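Local structure of protein-tyrosine-phosphatase PTP1 (Arabidopsis thaliana, 6KRW) at residues H32-L37 with D286-C291; I95-S100 with I250-Q255; R217-R222 with G245-I250; I254-I257 with M262-L265; L265-T270 with F290-I295. The protein removes phosphate from phosphotyrosine in proteins, MAP kinases such as MPK6 among them, and so modulates plant defence responses. One frame throughout, in Å; residues are numbered along the deposited sequence.

Contact 1 of 5, residues H32-L37 with D286-C291; sequences HEFTGL and DQYFFC
Two tyrosine hydroxyls of one helix converge on Glu33 OE2. Tyr288 donates to this oxygen, Tyr288 OH lying 2.6 Å from Glu33 OE2, and Tyr292, one turn further along, hydrogen-bonds to it as well. The Tyr288 hydroxyl meets OE2 from above the carboxylate plane, whereas the oxygen itself sits at the edge of the tyrosine ring and in its plane. Carboxylate and ring are turned 73° against each other. The remaining oxygen, OE1, forms a salt bridge with Lys23, so partners on both oxygens should keep the carboxylate from turning, and the nearby ammonium would be expected to favour its charged form.

The example illustrates how helix 27-39, an early helix of this classical phosphatase, is fastened to its C-terminal helix 285-303. The axes of the two short segments pass 10.2 Å apart and run at 130°, and the long Tyr288 side chain spans much of that separation. Phe34 lies nearer the root of the tyrosine. With Phe34 CG anti to the backbone N (chi1 -169°), the phenylalanine ring slides past Tyr288 in the opposite direction, and Phe34 CD1 comes to 3.6 Å from Tyr288 CB. The rings meet obliquely, their centroids 5.6 Å apart. The contact lies close to the substrate site: the Phe34 side chain is about 6 Å from that of Gln283, which binds substrate by similarity. Further up the tyrosine, the Leu37 side chain runs at about a right angle to that of Tyr288, Leu37 CD1 lying 3.9 Å from Tyr288 CE1.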
# COMPACT_ATOMS: atom_id res chain seq x y z
N HIS A 32 -13.07 -15.61 13.54
CA HIS A 32 -14.36 -14.96 13.90
C HIS A 32 -14.30 -13.49 13.51
O HIS A 32 -15.31 -12.97 12.97
CB HIS A 32 -14.66 -15.15 15.40
CG HIS A 32 -16.05 -14.79 15.79
ND1 HIS A 32 -16.39 -13.55 16.29
CD2 HIS A 32 -17.18 -15.52 15.79
CE1 HIS A 32 -17.67 -13.52 16.57
NE2 HIS A 32 -18.19 -14.72 16.27
N GLU A 33 -13.19 -12.81 13.78
CA GLU A 33 -13.06 -11.38 13.39
C GLU A 33 -13.26 -11.24 11.88
O GLU A 33 -14.01 -10.34 11.43
CB GLU A 33 -11.72 -10.80 13.81
CG GLU A 33 -11.51 -10.68 15.30
CD GLU A 33 -10.15 -10.16 15.74
OE1 GLU A 33 -9.97 -9.88 16.93
OE2 GLU A 33 -9.25 -10.07 14.87
N PHE A 34 -12.57 -12.05 11.08
CA PHE A 34 -12.66 -11.90 9.61
C PHE A 34 -14.07 -12.23 9.11
O PHE A 34 -14.57 -11.51 8.23
CB PHE A 34 -11.60 -12.74 8.89
CG PHE A 34 -11.50 -12.39 7.44
CD1 PHE A 34 -10.88 -11.21 7.05
CD2 PHE A 34 -12.08 -13.18 6.46
CE1 PHE A 34 -10.81 -10.86 5.71
CE2 PHE A 34 -12.03 -12.81 5.12
CZ PHE A 34 -11.38 -11.66 4.75
N THR A 35 -14.69 -13.28 9.64
CA THR A 35 -16.08 -13.62 9.26
C THR A 35 -17.00 -12.43 9.56
O THR A 35 -17.90 -12.12 8.73
CB THR A 35 -16.52 -14.91 9.96
OG1 THR A 35 -15.64 -15.95 9.52
CG2 THR A 35 -17.94 -15.27 9.62
N GLY A 36 -16.79 -11.78 10.70
CA GLY A 36 -17.59 -10.59 11.06
C GLY A 36 -17.37 -9.45 10.09
O GLY A 36 -18.33 -8.76 9.71
N LEU A 37 -16.12 -9.18 9.72
CA LEU A 37 -15.82 -8.13 8.72
C LEU A 37 -16.53 -8.47 7.41
O LEU A 37 -17.10 -7.56 6.79
CB LEU A 37 -14.31 -8.04 8.50
CG LEU A 37 -13.51 -7.40 9.63
CD1 LEU A 37 -12.02 -7.69 9.48
CD2 LEU A 37 -13.77 -5.90 9.70
N ASP A 286 -6.85 -15.97 4.88
CA ASP A 286 -5.40 -16.22 4.98
C ASP A 286 -4.61 -14.91 5.04
O ASP A 286 -3.65 -14.83 5.82
CB ASP A 286 -4.91 -17.11 3.83
CG ASP A 286 -5.29 -18.57 3.97
OD1 ASP A 286 -5.70 -18.98 5.08
OD2 ASP A 286 -5.17 -19.27 2.98
N GLN A 287 -5.04 -13.88 4.30
CA GLN A 287 -4.35 -12.57 4.36
C GLN A 287 -4.53 -11.96 5.75
O GLN A 287 -3.60 -11.38 6.25
CB GLN A 287 -4.85 -11.64 3.25
CG GLN A 287 -4.24 -12.01 1.90
CD GLN A 287 -4.88 -11.27 0.75
OE1 GLN A 287 -5.79 -10.47 0.95
NE2 GLN A 287 -4.41 -11.52 -0.46
N TYR A 288 -5.72 -12.12 6.34
CA TYR A 288 -5.97 -11.57 7.68
C TYR A 288 -5.08 -12.28 8.70
O TYR A 288 -4.49 -11.63 9.54
CB TYR A 288 -7.47 -11.69 7.97
CG TYR A 288 -7.91 -10.94 9.20
CD1 TYR A 288 -7.96 -9.55 9.19
CD2 TYR A 288 -8.23 -11.60 10.36
CE1 TYR A 288 -8.35 -8.85 10.31
CE2 TYR A 288 -8.65 -10.90 11.48
CZ TYR A 288 -8.66 -9.52 11.47
OH TYR A 288 -9.08 -8.79 12.56
N PHE A 289 -4.96 -13.59 8.59
CA PHE A 289 -4.04 -14.36 9.47
C PHE A 289 -2.61 -13.89 9.25
O PHE A 289 -1.84 -13.76 10.22
CB PHE A 289 -4.17 -15.87 9.23
CG PHE A 289 -5.18 -16.53 10.13
CD1 PHE A 289 -4.82 -17.02 11.37
CD2 PHE A 289 -6.50 -16.66 9.74
CE1 PHE A 289 -5.74 -17.63 12.20
CE2 PHE A 289 -7.44 -17.25 10.58
CZ PHE A 289 -7.06 -17.75 11.80
N PHE A 290 -2.24 -13.65 8.00
CA PHE A 290 -0.85 -13.21 7.68
C PHE A 290 -0.57 -11.86 8.36
O PHE A 290 0.53 -11.65 8.84
CB PHE A 290 -0.65 -13.17 6.17
CG PHE A 290 0.75 -12.80 5.74
CD1 PHE A 290 1.76 -13.76 5.71
CD2 PHE A 290 1.07 -11.51 5.37
CE1 PHE A 290 3.04 -13.41 5.32
CE2 PHE A 290 2.35 -11.16 4.98
CZ PHE A 290 3.35 -12.12 4.95
N CYS A 291 -1.58 -10.97 8.42
CA CYS A 291 -1.43 -9.68 9.14
C CYS A 291 -1.01 -9.98 10.58
O CYS A 291 -0.08 -9.41 11.08
CB CYS A 291 -2.74 -8.91 9.25
SG CYS A 291 -3.32 -8.15 7.73

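Contact 2 of 5, residues I95-S100 with I250-Q255; sequences IKTSES and IHNTIQ
Thr97 reaches from its loop to the amide of Asn252, and its short side chain can be followed atom by atom. Thr97 CB comes first, 3.9 Å from Asn252 ND2, and the chain then forks. The hydroxyl branch occupies the position between backbone N and carbonyl carbon (chi1 63°), where Thr97 OG1 accepts a hydrogen bond from Asn252 ND2 over 3.0 Å. The bond is nearly straight, 165° at the hydrogen, and OG1 lies in the amide plane. Thr97 OG1 also shares a hydrogen bond with Ser98 OG at 2.9 Å, either hydroxyl being a possible donor. The methyl branch stands out of the amide plane near its oxygen, with Thr97 CG2 3.4 Å from Asn252 OD1.

The two side chains approach from opposite directions; Asn252 CG, placed opposite its backbone N (chi1 -177°), sends the amide out from helix 242-259. Its OD1 accepts from Arg256 NH1, one helical turn on. The contact thereby ties the loop between strands 92-95 and 106-109, at one margin of the central sheet, to the helix that begins at the end of the catalytic cysteine loop; Phe274 of helix 267-277 also touches Thr97. A leucine in place of Asn252 would probably leave Thr97 OG1 without its amide donor and Arg256 without one of its acceptors.

Across the contact the chemistry is that of a neutral, directional hydrogen bond: with the N-H side of the amide given to a hydroxyl and the carbonyl side to a guanidinium, the two ends are not interchangeable, and these partners are likely to fix which way round the Asn252 amide sits.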
# COMPACT_ATOMS: atom_id res chain seq x y z
N ILE A 95 -5.30 6.45 2.23
CA ILE A 95 -5.45 5.63 3.44
C ILE A 95 -4.75 6.36 4.55
O ILE A 95 -3.52 6.49 4.53
CB ILE A 95 -4.91 4.20 3.24
CG1 ILE A 95 -5.37 3.57 1.94
CG2 ILE A 95 -5.23 3.35 4.45
CD1 ILE A 95 -6.87 3.42 1.81
N LYS A 96 -5.52 6.85 5.52
CA LYS A 96 -4.98 7.70 6.59
C LYS A 96 -5.76 7.39 7.86
O LYS A 96 -6.98 7.54 7.86
CB LYS A 96 -5.04 9.18 6.20
CG LYS A 96 -4.51 10.15 7.23
CD LYS A 96 -4.53 11.58 6.74
CE LYS A 96 -3.90 12.52 7.75
NZ LYS A 96 -3.93 13.93 7.30
N THR A 97 -5.09 7.01 8.92
CA THR A 97 -5.73 6.64 10.19
C THR A 97 -5.51 7.74 11.23
O THR A 97 -6.25 7.81 12.18
CB THR A 97 -5.18 5.31 10.71
OG1 THR A 97 -3.78 5.49 10.97
CG2 THR A 97 -5.39 4.19 9.72
N SER A 98 -4.48 8.54 11.08
CA SER A 98 -3.95 9.39 12.17
C SER A 98 -3.37 10.67 11.60
O SER A 98 -3.00 10.69 10.43
CB SER A 98 -2.89 8.71 13.01
OG SER A 98 -3.05 7.30 13.13
N GLU A 99 -3.29 11.72 12.41
CA GLU A 99 -2.55 12.94 12.00
C GLU A 99 -1.37 13.04 12.94
O GLU A 99 -1.47 13.75 13.92
CB GLU A 99 -3.38 14.21 12.06
CG GLU A 99 -2.59 15.42 11.59
CD GLU A 99 -2.21 15.32 10.13
OE1 GLU A 99 -1.01 15.39 9.80
OE2 GLU A 99 -3.12 15.22 9.32
N SER A 100 -0.32 12.32 12.62
CA SER A 100 0.90 12.21 13.46
C SER A 100 2.11 12.21 12.53
O SER A 100 2.09 11.51 11.50
CB SER A 100 0.86 10.98 14.31
OG SER A 100 2.13 10.75 14.90
N ILE A 250 -0.22 -4.09 8.31
CA ILE A 250 0.98 -4.43 9.12
C ILE A 250 1.76 -3.15 9.43
O ILE A 250 2.10 -2.89 10.60
CB ILE A 250 1.83 -5.47 8.38
CG1 ILE A 250 1.06 -6.78 8.16
CG2 ILE A 250 3.17 -5.68 9.09
CD1 ILE A 250 1.64 -7.68 7.05
N HIS A 251 2.03 -2.36 8.40
CA HIS A 251 2.82 -1.12 8.54
C HIS A 251 2.12 -0.15 9.50
O HIS A 251 2.74 0.37 10.44
CB HIS A 251 3.01 -0.55 7.14
CG HIS A 251 3.82 0.68 7.04
ND1 HIS A 251 4.84 0.79 6.12
CD2 HIS A 251 3.77 1.87 7.67
CE1 HIS A 251 5.36 2.00 6.18
NE2 HIS A 251 4.75 2.67 7.13
N ASN A 252 0.83 0.03 9.29
CA ASN A 252 0.07 1.00 10.10
C ASN A 252 -0.03 0.53 11.55
O ASN A 252 0.10 1.36 12.49
CB ASN A 252 -1.31 1.12 9.47
CG ASN A 252 -2.20 2.15 10.15
OD1 ASN A 252 -3.21 1.76 10.76
ND2 ASN A 252 -1.82 3.41 10.06
N THR A 253 -0.25 -0.76 11.77
CA THR A 253 -0.42 -1.27 13.14
C THR A 253 0.88 -1.04 13.91
O THR A 253 0.84 -0.60 15.07
CB THR A 253 -0.84 -2.74 13.13
OG1 THR A 253 -2.13 -2.84 12.50
CG2 THR A 253 -0.88 -3.31 14.53
N ILE A 254 2.00 -1.48 13.34
CA ILE A 254 3.30 -1.33 14.05
C ILE A 254 3.57 0.15 14.36
O ILE A 254 3.92 0.46 15.51
CB ILE A 254 4.42 -2.00 13.25
CG1 ILE A 254 4.20 -3.51 13.19
CG2 ILE A 254 5.78 -1.61 13.79
CD1 ILE A 254 4.38 -4.24 14.48
N GLN A 255 3.38 1.04 13.38
CA GLN A 255 3.65 2.48 13.63
C GLN A 255 2.76 2.99 14.75
O GLN A 255 3.22 3.81 15.56
CB GLN A 255 3.45 3.28 12.36
CG GLN A 255 4.58 3.10 11.38
CD GLN A 255 4.52 4.06 10.22
OE1 GLN A 255 3.43 4.40 9.75
NE2 GLN A 255 5.69 4.49 9.75

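Contact 3 of 5, residues R217-R222 with G245-I250; sequences REILKR and GTYCAI
The outer end of the Tyr247 ring pushes against Ile219 and Leu220, and here the two helices, whose segment axes approach to 10.7 Å and cross at 51°, are most closely packed. The first torsion of Tyr247 is fully extended from the backbone N (chi1 178°), an orientation that carries the ring across to helix 214-223. Ile219 CG2 comes up obliquely and sits 3.7 Å from Tyr247 CZ. Tyr247 OH also lies 3.6 Å from Leu220 CA, while Leu220 N lies near the ring plane at its edge. No hydrogen bond crosses between the segments; the buried hydroxyl is instead bonded to His251 ND1, one turn further along its own helix.

Away from the tyrosine the fit is looser. Leu220 CD2 approaches Ile250 CG2 to 4.3 Å, a contact of methyl groups alone. On the partly exposed flank of helix 214-223, facing away from the interface, apolar contact gives way to charge. Arg222 grips Glu218 side-on, NE and NH1 both donating to the single oxygen OE2. The bond from Arg222 NE, 3.0 Å to Glu218 OE2, uses the anti lone pair and lies in the guanidinium plane.

The contact packs together two helices that stand next in the chain to catalytic loops of the classical phosphatase fold. Helix 214-223 lies between the WPD loop, with Asp206, and the strand leading to Cys237; helix 242-259 begins at the end of the CX5R phosphate-binding loop, whose Cys237 side chain is about 8 Å from that of Tyr247.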
# COMPACT_ATOMS: atom_id res chain seq x y z
N ARG A 217 8.20 -8.07 6.15
CA ARG A 217 8.74 -7.30 7.29
C ARG A 217 10.00 -6.53 6.88
O ARG A 217 10.22 -5.44 7.43
CB ARG A 217 8.94 -8.21 8.50
CG ARG A 217 7.62 -8.63 9.13
CD ARG A 217 7.78 -9.42 10.40
NE ARG A 217 8.63 -10.58 10.25
CZ ARG A 217 9.87 -10.70 10.69
NH1 ARG A 217 10.46 -9.70 11.32
NH2 ARG A 217 10.52 -11.83 10.51
N GLU A 218 10.81 -7.04 5.95
CA GLU A 218 11.96 -6.24 5.50
C GLU A 218 11.49 -4.95 4.82
O GLU A 218 12.15 -3.91 4.99
CB GLU A 218 12.85 -7.08 4.58
CG GLU A 218 14.10 -6.33 4.20
CD GLU A 218 15.12 -7.12 3.39
OE1 GLU A 218 15.27 -8.32 3.63
OE2 GLU A 218 15.59 -6.53 2.45
N ILE A 219 10.39 -5.00 4.07
CA ILE A 219 9.86 -3.74 3.48
C ILE A 219 9.58 -2.74 4.61
O ILE A 219 10.03 -1.60 4.54
CB ILE A 219 8.59 -4.01 2.66
CG1 ILE A 219 8.82 -4.99 1.52
CG2 ILE A 219 7.98 -2.69 2.17
CD1 ILE A 219 7.57 -5.42 0.79
N LEU A 220 8.90 -3.19 5.66
CA LEU A 220 8.59 -2.27 6.78
C LEU A 220 9.88 -1.78 7.44
O LEU A 220 9.99 -0.58 7.74
CB LEU A 220 7.68 -2.99 7.78
CG LEU A 220 7.42 -2.24 9.09
CD1 LEU A 220 6.78 -0.87 8.80
CD2 LEU A 220 6.52 -3.06 10.00
N LYS A 221 10.85 -2.68 7.62
CA LYS A 221 12.12 -2.27 8.28
C LYS A 221 12.83 -1.20 7.44
O LYS A 221 13.38 -0.24 8.05
CB LYS A 221 13.00 -3.49 8.46
CG LYS A 221 12.49 -4.49 9.49
CD LYS A 221 13.36 -5.73 9.58
CE LYS A 221 12.76 -6.80 10.47
NZ LYS A 221 12.66 -6.37 11.88
N ARG A 222 12.79 -1.32 6.12
CA ARG A 222 13.45 -0.30 5.25
C ARG A 222 12.69 1.03 5.31
O ARG A 222 13.29 2.08 5.09
CB ARG A 222 13.56 -0.82 3.82
CG ARG A 222 14.55 -1.97 3.69
CD ARG A 222 14.63 -2.50 2.27
NE ARG A 222 15.66 -3.54 2.20
CZ ARG A 222 16.95 -3.33 2.16
NH1 ARG A 222 17.79 -4.37 2.11
NH2 ARG A 222 17.41 -2.09 2.16
N GLY A 245 -3.90 -3.98 1.04
CA GLY A 245 -4.51 -3.75 2.36
C GLY A 245 -3.78 -4.48 3.46
O GLY A 245 -3.63 -3.96 4.57
N THR A 246 -3.33 -5.71 3.18
CA THR A 246 -2.59 -6.51 4.17
C THR A 246 -1.29 -5.77 4.51
O THR A 246 -0.98 -5.65 5.68
CB THR A 246 -2.37 -7.92 3.61
OG1 THR A 246 -3.61 -8.52 3.24
CG2 THR A 246 -1.64 -8.83 4.58
N TYR A 247 -0.50 -5.36 3.51
CA TYR A 247 0.76 -4.63 3.81
C TYR A 247 0.45 -3.38 4.64
O TYR A 247 1.09 -3.11 5.66
CB TYR A 247 1.56 -4.26 2.55
CG TYR A 247 2.77 -3.50 2.99
CD1 TYR A 247 3.88 -4.17 3.51
CD2 TYR A 247 2.78 -2.12 3.02
CE1 TYR A 247 4.91 -3.46 4.07
CE2 TYR A 247 3.81 -1.40 3.58
CZ TYR A 247 4.89 -2.09 4.09
OH TYR A 247 5.82 -1.37 4.72
N CYS A 248 -0.51 -2.58 4.18
CA CYS A 248 -0.86 -1.32 4.90
C CYS A 248 -1.23 -1.65 6.36
O CYS A 248 -0.85 -0.91 7.25
CB CYS A 248 -2.00 -0.60 4.20
SG CYS A 248 -1.52 0.13 2.62
N ALA A 249 -1.98 -2.72 6.60
CA ALA A 249 -2.41 -3.07 7.97
C ALA A 249 -1.20 -3.36 8.85
O ALA A 249 -1.15 -2.96 10.02
CB ALA A 249 -3.40 -4.20 7.97
N ILE A 250 -0.22 -4.09 8.31
CA ILE A 250 0.98 -4.43 9.12
C ILE A 250 1.76 -3.15 9.43
O ILE A 250 2.10 -2.89 10.60
CB ILE A 250 1.83 -5.47 8.38
CG1 ILE A 250 1.06 -6.78 8.16
CG2 ILE A 250 3.17 -5.68 9.09
CD1 ILE A 250 1.64 -7.68 7.05

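Contact 4 of 5, residues I254-I257 with M262-L265; sequences IQRI and MSAL
Arg256 and Ala264 bury the most surface here, an equal amount each, and they meet at two levels. At the base, Arg256 CB rests 3.6 Å from Ala264 CB. Further out the arginine chain bends at its third torsion (chi3 58°), which folds the guanidinium back over the turn so that one face, near its rim, lies above Ala264 CA. The methyl group thus fits beneath the bent chain, touching it at both root and head.

The guanidinium edge does the polar work. Arg256 NH2 donates to Ser263 OG across 3.0 Å, in the plane of the group though bent to 139° at the hydrogen. Arg256 NH2 also donates to a water 2.9 Å away, and that water in turn donates to Ser263 O, bridging the arginine to the backbone of the turn. The other two nitrogens have partners outside the two segments: NE forms a salt bridge with Asp261, which also bonds Ser263 OG, and NH1 is shared by Asn252 and Thr270. With each nitrogen occupied, the group is held flat against the turn, and the aspartate would be expected to offset its buried charge.

Ile257 supplies the apolar flank. Ile257 CG1 sits 4.0 Å from Ala264 CB and more loosely, at 4.3 Å, from Leu265 CD1; Ala16 of helix 7-24 touches both Ile257 and Leu265.

The arrangement is that of a tight connection between successive helices: the 3-10 turn 262-265, closed by Leu265 N to Met262 O, links helices 242-259 and 267-277 within the C-terminal helices of the phosphatase domain.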
# COMPACT_ATOMS: atom_id res chain seq x y z
N ILE A 254 2.00 -1.48 13.34
CA ILE A 254 3.30 -1.33 14.05
C ILE A 254 3.57 0.15 14.36
O ILE A 254 3.92 0.46 15.51
CB ILE A 254 4.42 -2.00 13.25
CG1 ILE A 254 4.20 -3.51 13.19
CG2 ILE A 254 5.78 -1.61 13.79
CD1 ILE A 254 4.38 -4.24 14.48
N GLN A 255 3.38 1.04 13.38
CA GLN A 255 3.65 2.48 13.63
C GLN A 255 2.76 2.99 14.75
O GLN A 255 3.22 3.81 15.56
CB GLN A 255 3.45 3.28 12.36
CG GLN A 255 4.58 3.10 11.38
CD GLN A 255 4.52 4.06 10.22
OE1 GLN A 255 3.43 4.40 9.75
NE2 GLN A 255 5.69 4.49 9.75
N ARG A 256 1.49 2.60 14.74
CA ARG A 256 0.56 3.14 15.76
C ARG A 256 0.90 2.59 17.15
O ARG A 256 0.78 3.33 18.12
CB ARG A 256 -0.88 2.84 15.32
CG ARG A 256 -1.35 3.78 14.22
CD ARG A 256 -2.60 3.30 13.54
NE ARG A 256 -3.71 3.12 14.48
CZ ARG A 256 -4.67 2.24 14.32
NH1 ARG A 256 -4.74 1.53 13.20
NH2 ARG A 256 -5.63 2.13 15.24
N ILE A 257 1.34 1.34 17.25
CA ILE A 257 1.81 0.80 18.56
C ILE A 257 2.99 1.65 19.03
O ILE A 257 3.00 2.07 20.20
CB ILE A 257 2.16 -0.69 18.46
CG1 ILE A 257 0.92 -1.53 18.18
CG2 ILE A 257 2.91 -1.15 19.71
CD1 ILE A 257 1.25 -2.93 17.67
N MET A 262 -3.43 2.97 21.50
CA MET A 262 -3.97 1.70 22.07
C MET A 262 -4.87 1.03 21.04
O MET A 262 -4.94 -0.21 21.05
CB MET A 262 -4.84 1.99 23.31
CG MET A 262 -4.07 2.53 24.47
SD MET A 262 -5.04 2.37 25.98
CE MET A 262 -3.74 2.74 27.15
N SER A 263 -5.56 1.80 20.20
CA SER A 263 -6.60 1.21 19.33
C SER A 263 -5.98 0.33 18.26
O SER A 263 -6.71 -0.47 17.71
CB SER A 263 -7.48 2.26 18.70
OG SER A 263 -6.76 3.08 17.81
N ALA A 264 -4.65 0.43 18.06
CA ALA A 264 -3.97 -0.43 17.05
C ALA A 264 -4.02 -1.90 17.49
O ALA A 264 -3.83 -2.78 16.62
CB ALA A 264 -2.54 -0.01 16.85
N LEU A 265 -4.34 -2.19 18.76
CA LEU A 265 -4.47 -3.60 19.20
C LEU A 265 -5.70 -4.24 18.60
O LEU A 265 -5.79 -5.47 18.61
CB LEU A 265 -4.46 -3.70 20.72
CG LEU A 265 -3.08 -3.91 21.34
CD1 LEU A 265 -2.12 -2.80 20.98
CD2 LEU A 265 -3.19 -4.05 22.83
O HOH W 1 -7.85 0.20 15.28

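Contact 5 of 5, residues L265-T270 with F290-I295; sequences LDLAKT and FCYNAI
Leu267 is the bump and helix 285-303 provides the hollow, a junction between the last two long helices of the phosphatase fold. The hollow is lined by Cys291, Tyr292 and Ile295, and the fork of the leucine side chain enters it. One prong, Leu267 CD2, lies over a face of the Tyr292 ring in a CH-pi contact, 3.9 Å from the centroid and 26° off the normal. Leu267 CD2 also reaches the wall of the hollow at Cys291 CB, 3.7 Å away. The other prong is held less closely, Leu267 CD1 standing 4.2 Å from Ile295 CD1.

Tyr292 slides past the leucine in the opposite direction, so that its hydroxyl continues beyond Leu267 CB to Glu33 of helix 27-39. Were Tyr292 replaced by an alanine, a gap is likely to open under Leu267 CD2 and Glu33 to lose one hydroxyl partner.

Helix 267-277 starts at this leucine, with Asp266 just before it as N-cap. The aspartate carboxylate turns back on the first turn and accepts from the backbone, Asp266 OD1 lying 3.0 Å from Lys269 N.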
# COMPACT_ATOMS: atom_id res chain seq x y z
N LEU A 265 -4.34 -2.19 18.76
CA LEU A 265 -4.47 -3.60 19.20
C LEU A 265 -5.70 -4.24 18.60
O LEU A 265 -5.79 -5.47 18.61
CB LEU A 265 -4.46 -3.70 20.72
CG LEU A 265 -3.08 -3.91 21.34
CD1 LEU A 265 -2.12 -2.80 20.98
CD2 LEU A 265 -3.19 -4.05 22.83
N ASP A 266 -6.65 -3.44 18.11
CA ASP A 266 -7.87 -3.98 17.49
C ASP A 266 -7.66 -3.98 15.98
O ASP A 266 -8.01 -3.01 15.28
CB ASP A 266 -9.07 -3.17 17.97
CG ASP A 266 -10.41 -3.74 17.58
OD1 ASP A 266 -10.47 -4.58 16.70
OD2 ASP A 266 -11.41 -3.30 18.15
N LEU A 267 -7.08 -5.08 15.48
CA LEU A 267 -6.79 -5.14 14.04
C LEU A 267 -8.10 -5.17 13.23
O LEU A 267 -8.15 -4.61 12.12
CB LEU A 267 -5.94 -6.38 13.74
CG LEU A 267 -5.57 -6.57 12.27
CD1 LEU A 267 -4.71 -5.43 11.77
CD2 LEU A 267 -4.86 -7.88 12.09
N ALA A 268 -9.16 -5.78 13.78
CA ALA A 268 -10.44 -5.81 13.03
C ALA A 268 -10.94 -4.37 12.84
O ALA A 268 -11.43 -4.04 11.75
CB ALA A 268 -11.46 -6.64 13.75
N LYS A 269 -10.80 -3.55 13.87
CA LYS A 269 -11.21 -2.12 13.75
C LYS A 269 -10.37 -1.39 12.71
O LYS A 269 -10.89 -0.62 11.89
CB LYS A 269 -11.11 -1.49 15.13
CG LYS A 269 -11.65 -0.08 15.22
CD LYS A 269 -11.55 0.49 16.63
CE LYS A 269 -12.36 1.75 16.84
NZ LYS A 269 -11.72 2.90 16.18
N THR A 270 -9.06 -1.69 12.67
CA THR A 270 -8.19 -1.07 11.64
C THR A 270 -8.65 -1.48 10.25
O THR A 270 -8.70 -0.64 9.36
CB THR A 270 -6.73 -1.46 11.89
OG1 THR A 270 -6.33 -0.92 13.14
CG2 THR A 270 -5.84 -0.95 10.77
N PHE A 290 -2.24 -13.65 8.00
CA PHE A 290 -0.85 -13.21 7.68
C PHE A 290 -0.57 -11.86 8.36
O PHE A 290 0.53 -11.65 8.84
CB PHE A 290 -0.65 -13.17 6.17
CG PHE A 290 0.75 -12.80 5.74
CD1 PHE A 290 1.76 -13.76 5.71
CD2 PHE A 290 1.07 -11.51 5.37
CE1 PHE A 290 3.04 -13.41 5.32
CE2 PHE A 290 2.35 -11.16 4.98
CZ PHE A 290 3.35 -12.12 4.95
N CYS A 291 -1.58 -10.97 8.42
CA CYS A 291 -1.43 -9.68 9.14
C CYS A 291 -1.01 -9.98 10.58
O CYS A 291 -0.08 -9.41 11.08
CB CYS A 291 -2.74 -8.91 9.25
SG CYS A 291 -3.32 -8.15 7.73
N TYR A 292 -1.76 -10.87 11.25
CA TYR A 292 -1.47 -11.17 12.67
C TYR A 292 -0.06 -11.76 12.80
O TYR A 292 0.69 -11.34 13.66
CB TYR A 292 -2.49 -12.15 13.23
CG TYR A 292 -3.68 -11.50 13.88
CD1 TYR A 292 -3.60 -11.07 15.19
CD2 TYR A 292 -4.88 -11.35 13.21
CE1 TYR A 292 -4.67 -10.48 15.82
CE2 TYR A 292 -5.97 -10.76 13.84
CZ TYR A 292 -5.85 -10.33 15.14
OH TYR A 292 -6.90 -9.72 15.81
N ASN A 293 0.28 -12.70 11.92
CA ASN A 293 1.59 -13.39 12.02
C ASN A 293 2.71 -12.38 11.80
O ASN A 293 3.70 -12.41 12.55
CB ASN A 293 1.64 -14.55 11.02
CG ASN A 293 0.81 -15.72 11.47
OD1 ASN A 293 0.78 -16.04 12.65
ND2 ASN A 293 0.19 -16.42 10.54
N ALA A 294 2.56 -11.50 10.80
CA ALA A 294 3.62 -10.52 10.51
C ALA A 294 3.75 -9.56 11.69
O ALA A 294 4.84 -9.13 12.02
CB ALA A 294 3.37 -9.80 9.21
N ILE A 295 2.61 -9.11 12.24
CA ILE A 295 2.68 -8.15 13.36
C ILE A 295 3.34 -8.81 14.58
O ILE A 295 4.20 -8.19 15.21
CB ILE A 295 1.27 -7.63 13.68
CG1 ILE A 295 0.75 -6.71 12.58
CG2 ILE A 295 1.24 -6.93 15.03
CD1 ILE A 295 -0.75 -6.51 12.55

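Taken together, the five contacts show a helical region in which helix 242-259 takes part in contacts 2, 3 and 4. Contacts 1 and 5 share helix 285-303 and lie about 8 Å apart between centres; contacts 2 and 4 are as close. Arg256 NH1, 2.9 Å from Thr270 OG1, links contact 4 to contact 5. Ile250 CD1, 3.5 Å from Ala294 CB, joins contacts 2 and 3 to contact 5, and Thr246 packs on Gln287, tying contact 3 to contact 1. Between side chains, Tyr247 of contact 3 is about 8 Å from Cys237, Phe34 of contact 1 about 6 Å from Gln283, and Cys291 of contact 5 about 9 Å from Gly242; contacts 2 and 4 lie away from these sites.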